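Local coordinates for protein 3-deoxy-manno-octulosonate cytidylyltransferase (Escherichia coli, PDB 1H7E) that catalyses the transfer of a CMP group from CTP to the eight-carbon sugar KDO, releasing diphosphate and probably activating the sugar for lipopolysaccharide biosynthesis, at residues V25-P28 with Y34-A37; E45-T50 with H85-D90; I67-D72 with T77-E82; K166-K171 with T214-A219; M193-E198 with Q202-N207. All blocks are in the same frame, centred on the assembly; numbering follows the deposited sequence.

Contact 1 of 5, residues V25-P28 with Y34-A37; sequences VGKP and YERA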
# COMPACT_ATOMS: atom_id res chain seq x y z
N VAL A 25 -30.74 18.24 -18.05
CA VAL A 25 -31.36 19.57 -17.96
C VAL A 25 -31.07 20.51 -19.15
O VAL A 25 -30.68 21.67 -18.98
CB VAL A 25 -31.09 20.31 -16.57
CG1 VAL A 25 -31.73 19.54 -15.43
CG2 VAL A 25 -29.60 20.52 -16.31
N GLY A 26 -31.22 19.97 -20.36
CA GLY A 26 -31.02 20.77 -21.56
C GLY A 26 -29.62 20.99 -22.11
O GLY A 26 -29.48 21.73 -23.09
N LYS A 27 -28.58 20.39 -21.50
CA LYS A 27 -27.18 20.52 -21.96
C LYS A 27 -26.52 19.15 -22.06
O LYS A 27 -26.85 18.25 -21.29
CB LYS A 27 -26.35 21.34 -20.97
CG LYS A 27 -26.70 22.79 -20.87
CD LYS A 27 -25.96 23.39 -19.71
CE LYS A 27 -26.34 24.83 -19.55
NZ LYS A 27 -25.74 25.44 -18.34
N PRO A 28 -25.58 18.97 -23.00
CA PRO A 28 -24.91 17.67 -23.10
C PRO A 28 -24.10 17.49 -21.81
O PRO A 28 -23.65 18.48 -21.20
CB PRO A 28 -23.97 17.85 -24.29
CG PRO A 28 -24.63 18.94 -25.09
CD PRO A 28 -25.09 19.89 -24.03
N TYR A 34 -17.57 20.88 -18.44
CA TYR A 34 -16.81 22.01 -18.94
C TYR A 34 -17.16 23.27 -18.15
O TYR A 34 -16.27 23.99 -17.70
CB TYR A 34 -17.09 22.23 -20.45
CG TYR A 34 -16.05 23.10 -21.15
CD1 TYR A 34 -16.12 24.49 -21.09
CD2 TYR A 34 -14.97 22.52 -21.82
CE1 TYR A 34 -15.13 25.29 -21.68
CE2 TYR A 34 -13.98 23.31 -22.41
CZ TYR A 34 -14.07 24.69 -22.33
OH TYR A 34 -13.06 25.44 -22.89
N GLU A 35 -18.46 23.51 -17.97
CA GLU A 35 -18.91 24.69 -17.23
C GLU A 35 -18.42 24.70 -15.79
O GLU A 35 -18.03 25.75 -15.28
CB GLU A 35 -20.43 24.82 -17.29
CG GLU A 35 -20.96 25.04 -18.70
CD GLU A 35 -22.44 25.35 -18.74
OE1 GLU A 35 -23.05 25.56 -17.67
OE2 GLU A 35 -23.02 25.39 -19.84
N ARG A 36 -18.42 23.54 -15.12
CA ARG A 36 -17.90 23.50 -13.74
C ARG A 36 -16.39 23.70 -13.71
O ARG A 36 -15.87 24.38 -12.83
CB ARG A 36 -18.30 22.21 -13.03
CG ARG A 36 -19.69 22.31 -12.47
CD ARG A 36 -20.42 21.03 -12.60
NE ARG A 36 -21.83 21.20 -12.26
CZ ARG A 36 -22.35 21.05 -11.04
NH1 ARG A 36 -21.58 20.72 -10.00
NH2 ARG A 36 -23.65 21.21 -10.87
N ALA A 37 -15.69 23.16 -14.70
CA ALA A 37 -14.23 23.30 -14.80
C ALA A 37 -13.84 24.78 -14.93
O ALA A 37 -12.82 25.21 -14.36
CB ALA A 37 -13.71 22.50 -15.99
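K27 and E35 meet across the short link between a β-hairpin and the helix that follows it: V25 and G26 form the type I' turn of the two-stranded hairpin 23-24/27-28, and P28 stands at the N-cap position of helix 29-38. The contact illustrates how a surface ion pair can bridge two elements whose backbones stay well apart, the CA atoms of K27 and E35 being 10.4 Å from each other. Its close part is confined to the ends of two extended side chains that cross at about a right angle. There the last methylenes, K27 CD and CE, also lie beside the carboxylate, with K27 CE 3.4 Å from E35 OE2. The rest is loose: both residues are partly exposed, their ends meet at the surface, and no apolar packing joins the two segments. Within helix 29-38, Q31 NE2 also bonds to E35 OE2, giving the carboxylate a second partner one helical turn back. With a methionine at K27, E35 would probably lose its positive mate and keep Q31. The ammonium sits unevenly between the oxygens: K27 NZ is bonded to the syn lone pair of E35 OE1 at 2.8 Å, and only weakly to E35 OE2 at 3.1 Å.

Contact 2 of 5, residues E45-T50 with H85-D90; sequences EVWVAT and HKVEAD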
# COMPACT_ATOMS: atom_id res chain seq x y z
N GLU A 45 -6.54 27.43 -18.67
CA GLU A 45 -7.35 26.97 -19.80
C GLU A 45 -8.01 25.65 -19.48
O GLU A 45 -7.51 24.88 -18.66
CB GLU A 45 -6.47 26.73 -21.04
CG GLU A 45 -5.62 27.90 -21.52
CD GLU A 45 -4.48 27.46 -22.44
OE1 GLU A 45 -4.66 26.49 -23.20
OE2 GLU A 45 -3.40 28.09 -22.40
N VAL A 46 -9.08 25.36 -20.19
CA VAL A 46 -9.80 24.12 -20.02
C VAL A 46 -9.96 23.51 -21.41
O VAL A 46 -10.43 24.17 -22.34
CB VAL A 46 -11.19 24.33 -19.37
CG1 VAL A 46 -11.93 22.99 -19.25
CG2 VAL A 46 -11.03 24.94 -17.98
N TRP A 47 -9.53 22.26 -21.54
CA TRP A 47 -9.59 21.52 -22.80
C TRP A 47 -10.32 20.19 -22.73
O TRP A 47 -10.21 19.48 -21.74
CB TRP A 47 -8.17 21.18 -23.25
CG TRP A 47 -7.37 22.35 -23.65
CD1 TRP A 47 -6.65 23.19 -22.84
CD2 TRP A 47 -7.14 22.79 -24.99
NE1 TRP A 47 -5.98 24.12 -23.60
CE2 TRP A 47 -6.26 23.90 -24.92
CE3 TRP A 47 -7.58 22.34 -26.25
CZ2 TRP A 47 -5.82 24.57 -26.06
CZ3 TRP A 47 -7.15 23.01 -27.38
CH2 TRP A 47 -6.27 24.12 -27.28
N VAL A 48 -10.97 19.80 -23.82
CA VAL A 48 -11.64 18.51 -23.92
C VAL A 48 -10.78 17.72 -24.91
O VAL A 48 -10.50 18.19 -26.02
CB VAL A 48 -13.08 18.63 -24.48
CG1 VAL A 48 -13.66 17.25 -24.72
CG2 VAL A 48 -13.96 19.41 -23.53
N ALA A 49 -10.30 16.56 -24.47
CA ALA A 49 -9.45 15.70 -25.29
C ALA A 49 -10.33 14.58 -25.80
O ALA A 49 -10.92 13.82 -25.02
CB ALA A 49 -8.29 15.15 -24.46
N THR A 50 -10.47 14.48 -27.12
CA THR A 50 -11.33 13.46 -27.68
C THR A 50 -10.73 12.79 -28.90
O THR A 50 -9.74 13.27 -29.45
CB THR A 50 -12.71 14.06 -28.05
OG1 THR A 50 -13.59 13.01 -28.46
CG2 THR A 50 -12.58 15.05 -29.18
N HIS A 85 2.21 17.36 -24.92
CA HIS A 85 3.18 17.83 -25.91
C HIS A 85 2.73 19.08 -26.67
O HIS A 85 3.56 19.90 -27.07
CB HIS A 85 3.49 16.74 -26.91
CG HIS A 85 4.36 15.67 -26.36
ND1 HIS A 85 5.62 15.92 -25.86
CD2 HIS A 85 4.16 14.34 -26.23
CE1 HIS A 85 6.16 14.78 -25.45
NE2 HIS A 85 5.30 13.81 -25.67
N LYS A 86 1.42 19.19 -26.86
CA LYS A 86 0.79 20.30 -27.57
C LYS A 86 0.30 21.45 -26.72
O LYS A 86 0.33 22.58 -27.18
CB LYS A 86 -0.35 19.78 -28.44
CG LYS A 86 0.16 18.97 -29.59
CD LYS A 86 -0.95 18.47 -30.48
CE LYS A 86 -0.36 17.79 -31.69
NZ LYS A 86 -1.43 17.36 -32.61
N VAL A 87 -0.18 21.17 -25.50
CA VAL A 87 -0.67 22.22 -24.60
C VAL A 87 0.32 22.39 -23.46
O VAL A 87 0.46 21.50 -22.61
CB VAL A 87 -2.05 21.86 -24.03
CG1 VAL A 87 -2.49 22.90 -23.01
CG2 VAL A 87 -3.07 21.75 -25.15
N GLU A 88 0.97 23.55 -23.41
CA GLU A 88 1.96 23.80 -22.38
C GLU A 88 1.37 24.19 -21.01
O GLU A 88 0.47 25.02 -20.93
CB GLU A 88 2.96 24.86 -22.86
CG GLU A 88 4.05 25.17 -21.84
CD GLU A 88 5.02 26.24 -22.30
OE1 GLU A 88 4.66 27.04 -23.20
OE2 GLU A 88 6.14 26.28 -21.75
N ALA A 89 1.90 23.59 -19.95
CA ALA A 89 1.47 23.86 -18.58
C ALA A 89 2.46 23.23 -17.62
O ALA A 89 3.26 22.40 -18.01
CB ALA A 89 0.07 23.30 -18.34
N ASP A 90 2.47 23.70 -16.39
CA ASP A 90 3.35 23.14 -15.38
C ASP A 90 2.57 22.03 -14.66
O ASP A 90 3.16 21.05 -14.21
CB ASP A 90 3.74 24.21 -14.37
CG ASP A 90 4.47 25.38 -15.01
OD1 ASP A 90 5.43 25.13 -15.77
OD2 ASP A 90 4.08 26.55 -14.78
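W47 and V87 pack an indole against a branched side chain, an example of how one apolar residue in a connecting loop can settle on the face of a β-sheet. From its CB, W47 leaves strand 45-50 toward the loop after helix 76-86, with CG anti to the carbonyl carbon (chi1 -68°), and this places the pyrrole side of the indole beside V87. The first ring atom to make contact is W47 CD1, which lies 4.2 Å from V87 CG1. One atom further on, W47 NE1 comes closer to the same methyl, at 3.7 Å. Its N-H is already taken: it points in the ring plane to E45 OE1, two residues back on the strand, at 2.7 Å. That oxygen is met on its anti side, while E45 OE2 pairs with K2, so the carboxylate is held from two directions and in turn fixes the turn of the indole. At the ring junction V87 CG2 takes over, with W47 CE2 3.9 Å away, and W47 CZ2 on the benzene side is 4.0 Å from it. This methyl stands over the face of the five-membered ring, a CH-pi contact in which V87 CG2 is 4.1 Å from the centroid. K65 and I67 of the neighbouring strand also touch the indole. V46 and V48 instead pack on helix 29-38, as the alternation of a strand requires. Helices on both faces of a largely parallel sheet, in the strand order 3-2-1-4-6-5-7, are the mark of the GT-A-type nucleotidyltransferase fold.

Contact 3 of 5, residues I67-D72 with T77-E82; sequences IMTRND and TDRLVE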
# COMPACT_ATOMS: atom_id res chain seq x y z
N ILE A 67 -9.37 19.14 -28.52
CA ILE A 67 -8.13 18.75 -29.18
C ILE A 67 -8.30 17.28 -29.52
O ILE A 67 -8.73 16.48 -28.68
CB ILE A 67 -6.89 18.99 -28.28
CG1 ILE A 67 -5.63 18.46 -28.97
CG2 ILE A 67 -7.08 18.37 -26.90
CD1 ILE A 67 -4.36 18.94 -28.35
N MET A 68 -8.11 16.95 -30.80
CA MET A 68 -8.23 15.59 -31.26
C MET A 68 -6.97 14.83 -30.87
O MET A 68 -5.85 15.34 -30.97
CB MET A 68 -8.42 15.55 -32.78
CG MET A 68 -9.81 15.94 -33.24
SD MET A 68 -11.05 14.66 -32.93
CE MET A 68 -10.60 13.41 -34.16
N THR A 69 -7.18 13.60 -30.42
CA THR A 69 -6.09 12.75 -29.98
C THR A 69 -6.25 11.41 -30.69
O THR A 69 -7.24 11.18 -31.36
CB THR A 69 -6.13 12.55 -28.43
OG1 THR A 69 -7.40 12.04 -28.04
CG2 THR A 69 -5.90 13.88 -27.71
N ARG A 70 -5.25 10.54 -30.58
CA ARG A 70 -5.33 9.23 -31.22
C ARG A 70 -6.39 8.35 -30.55
O ARG A 70 -6.70 8.51 -29.37
CB ARG A 70 -3.98 8.53 -31.19
CG ARG A 70 -2.94 9.24 -32.03
CD ARG A 70 -1.72 8.37 -32.24
NE ARG A 70 -1.05 8.09 -30.98
CZ ARG A 70 -0.15 8.89 -30.41
NH1 ARG A 70 0.20 10.04 -30.99
NH2 ARG A 70 0.42 8.54 -29.27
N ASN A 71 -7.00 7.46 -31.34
CA ASN A 71 -8.01 6.54 -30.82
C ASN A 71 -7.38 5.23 -30.34
O ASN A 71 -8.03 4.44 -29.64
CB ASN A 71 -9.11 6.27 -31.87
CG ASN A 71 -8.54 5.90 -33.24
OD1 ASN A 71 -8.68 6.66 -34.20
ND2 ASN A 71 -7.90 4.73 -33.33
N ASP A 72 -6.11 5.03 -30.71
CA ASP A 72 -5.32 3.84 -30.35
C ASP A 72 -4.72 3.86 -28.93
O ASP A 72 -3.90 3.01 -28.59
CB ASP A 72 -4.19 3.61 -31.38
CG ASP A 72 -3.22 4.80 -31.49
OD1 ASP A 72 -2.69 5.28 -30.47
OD2 ASP A 72 -2.96 5.26 -32.63
N THR A 77 -4.27 7.92 -19.43
CA THR A 77 -3.09 8.70 -19.07
C THR A 77 -2.24 8.88 -20.31
O THR A 77 -1.59 9.92 -20.45
CB THR A 77 -2.28 8.05 -17.92
OG1 THR A 77 -3.12 7.95 -16.77
CG2 THR A 77 -1.08 8.90 -17.53
N ASP A 78 -2.26 7.90 -21.21
CA ASP A 78 -1.52 8.01 -22.47
C ASP A 78 -2.13 9.15 -23.29
O ASP A 78 -1.41 9.87 -23.98
CB ASP A 78 -1.60 6.73 -23.30
CG ASP A 78 -0.74 5.61 -22.76
OD1 ASP A 78 0.39 5.85 -22.29
OD2 ASP A 78 -1.21 4.46 -22.83
N ARG A 79 -3.46 9.30 -23.23
CA ARG A 79 -4.15 10.36 -23.95
C ARG A 79 -3.71 11.74 -23.44
O ARG A 79 -3.53 12.67 -24.22
CB ARG A 79 -5.66 10.19 -23.83
CG ARG A 79 -6.48 11.35 -24.39
CD ARG A 79 -7.99 11.02 -24.45
NE ARG A 79 -8.37 10.39 -25.72
CZ ARG A 79 -8.32 9.09 -25.98
NH1 ARG A 79 -7.92 8.22 -25.06
NH2 ARG A 79 -8.57 8.66 -27.21
N LEU A 80 -3.50 11.85 -22.12
CA LEU A 80 -3.05 13.10 -21.51
C LEU A 80 -1.59 13.42 -21.91
O LEU A 80 -1.22 14.58 -22.00
CB LEU A 80 -3.18 13.03 -19.97
CG LEU A 80 -2.87 14.26 -19.11
CD1 LEU A 80 -3.82 15.38 -19.44
CD2 LEU A 80 -3.02 13.89 -17.65
N VAL A 81 -0.77 12.39 -22.14
CA VAL A 81 0.63 12.58 -22.55
C VAL A 81 0.67 13.23 -23.95
O VAL A 81 1.45 14.15 -24.21
CB VAL A 81 1.42 11.22 -22.53
CG1 VAL A 81 2.77 11.35 -23.24
CG2 VAL A 81 1.67 10.79 -21.08
N GLU A 82 -0.22 12.77 -24.83
CA GLU A 82 -0.29 13.36 -26.16
C GLU A 82 -0.72 14.83 -26.06
O GLU A 82 -0.17 15.67 -26.78
CB GLU A 82 -1.27 12.61 -27.05
CG GLU A 82 -1.30 13.19 -28.46
CD GLU A 82 -2.39 12.61 -29.34
OE1 GLU A 82 -3.12 11.69 -28.91
OE2 GLU A 82 -2.52 13.08 -30.50
O HOH W 1 -2.87 16.02 -30.26
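The loop that leaves strand 65-68 is tied back onto helix 76-86, its successor in the chain, by T69 and R70 meeting R79 and E82. E82 does most of the work. Its chain is fully extended, with CG anti to its own N (chi1 -178°), and so carries the carboxylate from the helix to the loop backbone. There R70 N donates to the syn lone pair of E82 OE1 at 2.9 Å, in a nearly straight bond, and T69 CB packs against the same oxygen at 3.2 Å. H73 NE2 is a further donor to E82 OE1. The other oxygen works through solvent: one water donates to both E82 OE2 (3.0 Å) and M68 O (3.1 Å), extending the carboxylate's hold to the end of the strand. These elements open a β-α-β crossover, since helix 76-86 leads from edge strand 65-68 to strand 91-94, parallel to it in the central sheet. The R70 guanidinium lies nearly parallel to the carboxylate of E82, their planes 16° apart, and presents a face to it. With R70 NH1 4.1 Å from E82 OE2, the attraction is one of charge alone, because the N-H groups point elsewhere. R70 NE instead pairs in its own plane with D72 OD1 at 3.3 Å, although D72 is poorly ordered. Deeper in, R79 bends at chi3 to bring NE to T69 OG1, a weak bond of 3.0 Å with a poor angle. That hydroxyl also has a weak bond to T50 O of the adjacent strand.

Contact 4 of 5, residues K166-K171 with T214-A219; sequences KARYLK and TFEVAA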
# COMPACT_ATOMS: atom_id res chain seq x y z
N LYS A 166 -12.34 -0.65 14.32
CA LYS A 166 -11.24 0.30 14.18
C LYS A 166 -10.94 0.68 12.74
O LYS A 166 -10.17 1.57 12.49
CB LYS A 166 -9.96 -0.25 14.83
CG LYS A 166 -10.05 -0.49 16.34
CD LYS A 166 -10.11 0.82 17.11
CE LYS A 166 -10.15 0.59 18.63
NZ LYS A 166 -10.17 1.88 19.41
N ALA A 167 -11.54 -0.03 11.79
CA ALA A 167 -11.30 0.24 10.37
C ALA A 167 -12.09 1.44 9.85
O ALA A 167 -13.27 1.62 10.16
CB ALA A 167 -11.64 -1.00 9.54
N ARG A 168 -11.39 2.28 9.07
CA ARG A 168 -11.98 3.45 8.44
C ARG A 168 -11.57 3.32 6.96
O ARG A 168 -10.41 3.04 6.65
CB ARG A 168 -11.43 4.73 9.07
CG ARG A 168 -12.11 5.99 8.58
CD ARG A 168 -11.65 7.23 9.35
NE ARG A 168 -12.32 8.42 8.83
CZ ARG A 168 -11.82 9.23 7.89
NH1 ARG A 168 -10.63 9.00 7.35
NH2 ARG A 168 -12.54 10.25 7.46
N TYR A 169 -12.56 3.39 6.07
CA TYR A 169 -12.34 3.23 4.64
C TYR A 169 -12.39 4.54 3.86
O TYR A 169 -13.15 5.45 4.20
CB TYR A 169 -13.36 2.25 4.05
CG TYR A 169 -13.17 0.85 4.59
CD1 TYR A 169 -12.19 0.03 4.05
CD2 TYR A 169 -13.87 0.40 5.72
CE1 TYR A 169 -11.89 -1.21 4.62
CE2 TYR A 169 -13.58 -0.84 6.30
CZ TYR A 169 -12.59 -1.63 5.74
OH TYR A 169 -12.26 -2.85 6.28
N LEU A 170 -11.55 4.61 2.83
CA LEU A 170 -11.47 5.77 1.94
C LEU A 170 -11.66 5.31 0.51
O LEU A 170 -11.00 4.38 0.07
CB LEU A 170 -10.12 6.48 2.04
CG LEU A 170 -9.78 7.18 3.35
CD1 LEU A 170 -8.30 7.58 3.38
CD2 LEU A 170 -10.70 8.39 3.54
N LYS A 171 -12.59 5.93 -0.19
CA LYS A 171 -12.82 5.63 -1.58
C LYS A 171 -11.97 6.62 -2.42
O LYS A 171 -11.94 7.83 -2.16
CB LYS A 171 -14.28 5.83 -1.94
CG LYS A 171 -14.56 5.75 -3.43
CD LYS A 171 -16.03 6.02 -3.72
CE LYS A 171 -16.32 5.81 -5.19
NZ LYS A 171 -17.78 5.71 -5.42
N THR A 214 -2.87 11.88 -1.57
CA THR A 214 -4.32 11.75 -1.70
C THR A 214 -5.06 12.57 -0.67
O THR A 214 -5.14 12.15 0.49
CB THR A 214 -4.71 10.22 -1.55
OG1 THR A 214 -3.89 9.43 -2.41
CG2 THR A 214 -6.14 9.97 -1.98
N PHE A 215 -5.66 13.69 -1.12
CA PHE A 215 -6.44 14.62 -0.28
C PHE A 215 -7.89 14.23 -0.04
O PHE A 215 -8.64 13.94 -0.96
CB PHE A 215 -6.43 16.03 -0.89
CG PHE A 215 -5.06 16.59 -1.08
CD1 PHE A 215 -4.43 17.29 -0.07
CD2 PHE A 215 -4.38 16.38 -2.28
CE1 PHE A 215 -3.15 17.78 -0.23
CE2 PHE A 215 -3.10 16.87 -2.45
CZ PHE A 215 -2.48 17.57 -1.43
N GLU A 216 -8.30 14.31 1.23
CA GLU A 216 -9.66 13.95 1.60
C GLU A 216 -10.68 15.08 1.44
O GLU A 216 -10.43 16.20 1.88
CB GLU A 216 -9.67 13.42 3.04
CG GLU A 216 -11.00 12.81 3.42
CD GLU A 216 -11.05 12.27 4.83
OE1 GLU A 216 -10.00 11.97 5.43
OE2 GLU A 216 -12.17 12.14 5.33
N VAL A 217 -11.81 14.78 0.80
CA VAL A 217 -12.90 15.75 0.62
C VAL A 217 -14.21 15.09 1.07
O VAL A 217 -14.20 13.92 1.46
CB VAL A 217 -13.03 16.22 -0.86
CG1 VAL A 217 -11.77 16.94 -1.28
CG2 VAL A 217 -13.36 15.05 -1.79
N ALA A 218 -15.33 15.82 1.02
CA ALA A 218 -16.63 15.28 1.42
C ALA A 218 -17.15 14.29 0.36
O ALA A 218 -16.66 14.29 -0.78
CB ALA A 218 -17.62 16.41 1.61
N ALA A 219 -18.10 13.42 0.73
CA ALA A 219 -18.65 12.45 -0.22
C ALA A 219 -19.12 13.21 -1.47
O ALA A 219 -19.84 14.20 -1.37
CB ALA A 219 -19.82 11.68 0.41
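The two backbones approach at a steep angle and share no hydrogen bond, the CA atoms of L170 and E216 being 8.4 Å apart, so what joins R168 and L170 to E216 is left to side chains. R168 is fully extended from CG to NE, with CG anti to the backbone N (chi1 -173°), and E216 is equally straight. The two chains come from opposite directions, and their charged ends meet. R168 NH2 donates to E216 OE2 at 2.9 Å, forming a salt bridge. The bond lies close to the guanidinium plane, with the carboxylate at the edge of the group, and it reaches the oxygen on its syn side, somewhat out of the carboxylate plane. It is a one-pronged grip: the planes are turned 36° against each other, and R168 NH1 remains 3.6 Å from E216 OE1 with no bond between them. The spacing follows from the sheet, because strand 122-129 runs between strands 169-179 and 212-216 in the seven-stranded mixed sheet of this GT-A-type fold, and the R168 chain touches A128 of that intervening strand on its way to the glutamate. L170, two residues after R168 and likewise directed toward E216, crosses the glutamate at about a right angle; its CD2 is 4.1 Å from E216 CD. A buried leucine methyl thus lies beside the carboxylate of an exposed glutamate on the outermost strand, 212-216. M193 of the second subunit also packs against R168, and K166 and A167 touch Q196 and A197 of that subunit.

Contact 5 of 5, residues M193-E198 with Q202-N207; sequences MPEQAE and QLRLMN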
# COMPACT_ATOMS: atom_id res chain seq x y z
N MET A 193 2.99 -5.71 -12.22
CA MET A 193 2.14 -6.85 -11.93
C MET A 193 0.87 -6.41 -11.14
O MET A 193 -0.23 -6.79 -11.49
CB MET A 193 2.96 -7.94 -11.20
CG MET A 193 2.17 -9.19 -10.80
SD MET A 193 1.21 -8.95 -9.29
CE MET A 193 2.52 -8.90 -8.17
N PRO A 194 1.01 -5.59 -10.08
CA PRO A 194 -0.22 -5.19 -9.37
C PRO A 194 -1.19 -4.41 -10.28
O PRO A 194 -2.41 -4.59 -10.21
CB PRO A 194 0.30 -4.37 -8.18
CG PRO A 194 1.60 -5.04 -7.88
CD PRO A 194 2.20 -5.22 -9.29
N GLU A 195 -0.66 -3.57 -11.16
CA GLU A 195 -1.50 -2.84 -12.11
C GLU A 195 -2.31 -3.81 -12.99
O GLU A 195 -3.50 -3.63 -13.18
CB GLU A 195 -0.63 -1.97 -13.04
CG GLU A 195 -1.45 -1.35 -14.19
CD GLU A 195 -0.62 -0.69 -15.27
OE1 GLU A 195 0.63 -0.65 -15.16
OE2 GLU A 195 -1.26 -0.21 -16.23
N GLN A 196 -1.64 -4.81 -13.56
CA GLN A 196 -2.29 -5.80 -14.43
C GLN A 196 -3.28 -6.69 -13.72
O GLN A 196 -4.33 -7.02 -14.27
CB GLN A 196 -1.23 -6.67 -15.08
CG GLN A 196 -0.30 -5.90 -15.98
CD GLN A 196 0.79 -6.78 -16.56
OE1 GLN A 196 1.42 -7.59 -15.86
NE2 GLN A 196 1.04 -6.61 -17.85
N ALA A 197 -2.92 -7.12 -12.51
CA ALA A 197 -3.80 -7.95 -11.70
C ALA A 197 -5.07 -7.20 -11.28
O ALA A 197 -6.18 -7.70 -11.45
CB ALA A 197 -3.00 -8.46 -10.45
N GLU A 198 -4.92 -5.98 -10.77
CA GLU A 198 -6.06 -5.18 -10.29
C GLU A 198 -6.78 -4.39 -11.37
O GLU A 198 -7.93 -3.98 -11.19
CB GLU A 198 -5.56 -4.17 -9.24
CG GLU A 198 -4.90 -4.76 -7.99
CD GLU A 198 -5.69 -4.48 -6.73
OE1 GLU A 198 -6.84 -4.02 -6.84
OE2 GLU A 198 -5.16 -4.74 -5.64
N GLN A 202 -3.16 3.62 -11.97
CA GLN A 202 -2.35 4.40 -11.03
C GLN A 202 -1.24 3.58 -10.33
O GLN A 202 -0.26 4.14 -9.86
CB GLN A 202 -3.23 5.13 -10.00
CG GLN A 202 -4.06 4.24 -9.05
CD GLN A 202 -5.41 3.87 -9.61
OE1 GLN A 202 -5.53 3.47 -10.76
NE2 GLN A 202 -6.44 3.98 -8.79
N LEU A 203 -1.38 2.26 -10.30
CA LEU A 203 -0.37 1.42 -9.68
C LEU A 203 0.89 1.41 -10.51
O LEU A 203 1.95 1.05 -10.00
CB LEU A 203 -0.89 -0.00 -9.42
CG LEU A 203 -2.02 -0.08 -8.38
CD1 LEU A 203 -2.53 -1.53 -8.21
CD2 LEU A 203 -1.52 0.49 -7.04
N ARG A 204 0.81 1.83 -11.78
CA ARG A 204 2.03 1.87 -12.60
C ARG A 204 2.98 2.91 -12.01
O ARG A 204 4.21 2.71 -11.98
CB ARG A 204 1.74 2.26 -14.06
CG ARG A 204 3.00 2.15 -14.93
CD ARG A 204 2.71 2.38 -16.41
NE ARG A 204 1.55 1.61 -16.86
CZ ARG A 204 1.00 1.72 -18.06
NH1 ARG A 204 1.51 2.56 -18.95
NH2 ARG A 204 -0.11 1.06 -18.34
N LEU A 205 2.42 4.01 -11.52
CA LEU A 205 3.22 5.08 -10.92
C LEU A 205 3.89 4.62 -9.62
O LEU A 205 5.07 4.90 -9.37
CB LEU A 205 2.33 6.29 -10.63
CG LEU A 205 1.75 6.97 -11.88
CD1 LEU A 205 0.69 7.99 -11.44
CD2 LEU A 205 2.84 7.65 -12.69
N MET A 206 3.11 3.93 -8.79
CA MET A 206 3.61 3.44 -7.51
C MET A 206 4.71 2.42 -7.69
O MET A 206 5.66 2.38 -6.90
CB MET A 206 2.45 2.88 -6.69
CG MET A 206 1.43 3.95 -6.40
SD MET A 206 0.29 3.38 -5.18
CE MET A 206 1.23 3.83 -3.70
N ASN A 207 4.63 1.62 -8.76
CA ASN A 207 5.66 0.63 -9.04
C ASN A 207 7.03 1.29 -9.22
O ASN A 207 8.07 0.76 -8.82
CB ASN A 207 5.32 -0.15 -10.32
CG ASN A 207 6.29 -1.30 -10.56
OD1 ASN A 207 6.50 -2.13 -9.68
ND2 ASN A 207 6.91 -1.32 -11.74
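E195 and R204 both send CG anti to their backbone N, at chi1 171° in the glutamate, and the arginine then bends at chi3 (-48°) to bring the NE/NH2 edge of its guanidinium against the carboxylate, the two planes moderately turned. The pair is a clear case of a two-pronged salt bridge between successive short helices. R204 NE donates to E195 OE1 at 3.0 Å and R204 NH2 to E195 OE2 at 2.7 Å, both nearly straight, each oxygen being met on its syn side. Because the two nitrogens take separate oxygens, neither flat group can readily rotate. The grip continues along the aliphatic part, with R204 CB only 3.3 Å from E195 OE1. Were a leucine to replace R204, the buried carboxylate of E195 would probably lack its countercharge and be less firmly fixed in rotation. Beside this polar link runs an apolar one. L203 CB lies 4.0 Å from E195 CA, while the branch L203 CD1 meets P194 CB at 4.0 Å and E198 CG, also at 4.0 Å, fitting between residues one turn apart on the first helix. The carboxylate of E198 looks elsewhere: its OE2 is bonded to S154 and Y152, and to the backbone N of Y160 of the second subunit. Helices 193-198 and 203-207 form an antiparallel helical hairpin, with an angle of 162° between their directions. A197 packs on A167 of the second subunit. P194 and L203 rest on Y152 of strand 150-154, and M206 reaches F153 there and I212 of strand 212-216.

The five contacts grade from surface to interior. Contact 1 is an ion pair at the surface, and contact 4, partly buried, ties the start of an inner strand to the outermost one by a single-pronged salt bridge. Contact 5 is fully buried, and its salt bridge uses both oxygens of the carboxylate. Contacts 2 and 3 are partly buried and share helix 76-86, contact 3 being nested within the chain loop that contact 2 closes; one is apolar, the other built on one carboxylate-to-backbone bond and a water bridge, and their neighbouring strands are hydrogen-bonded. Y34 and A37 link contact 1 to strand 45-50 of contact 2. Contacts 4 and 5 both touch the second subunit.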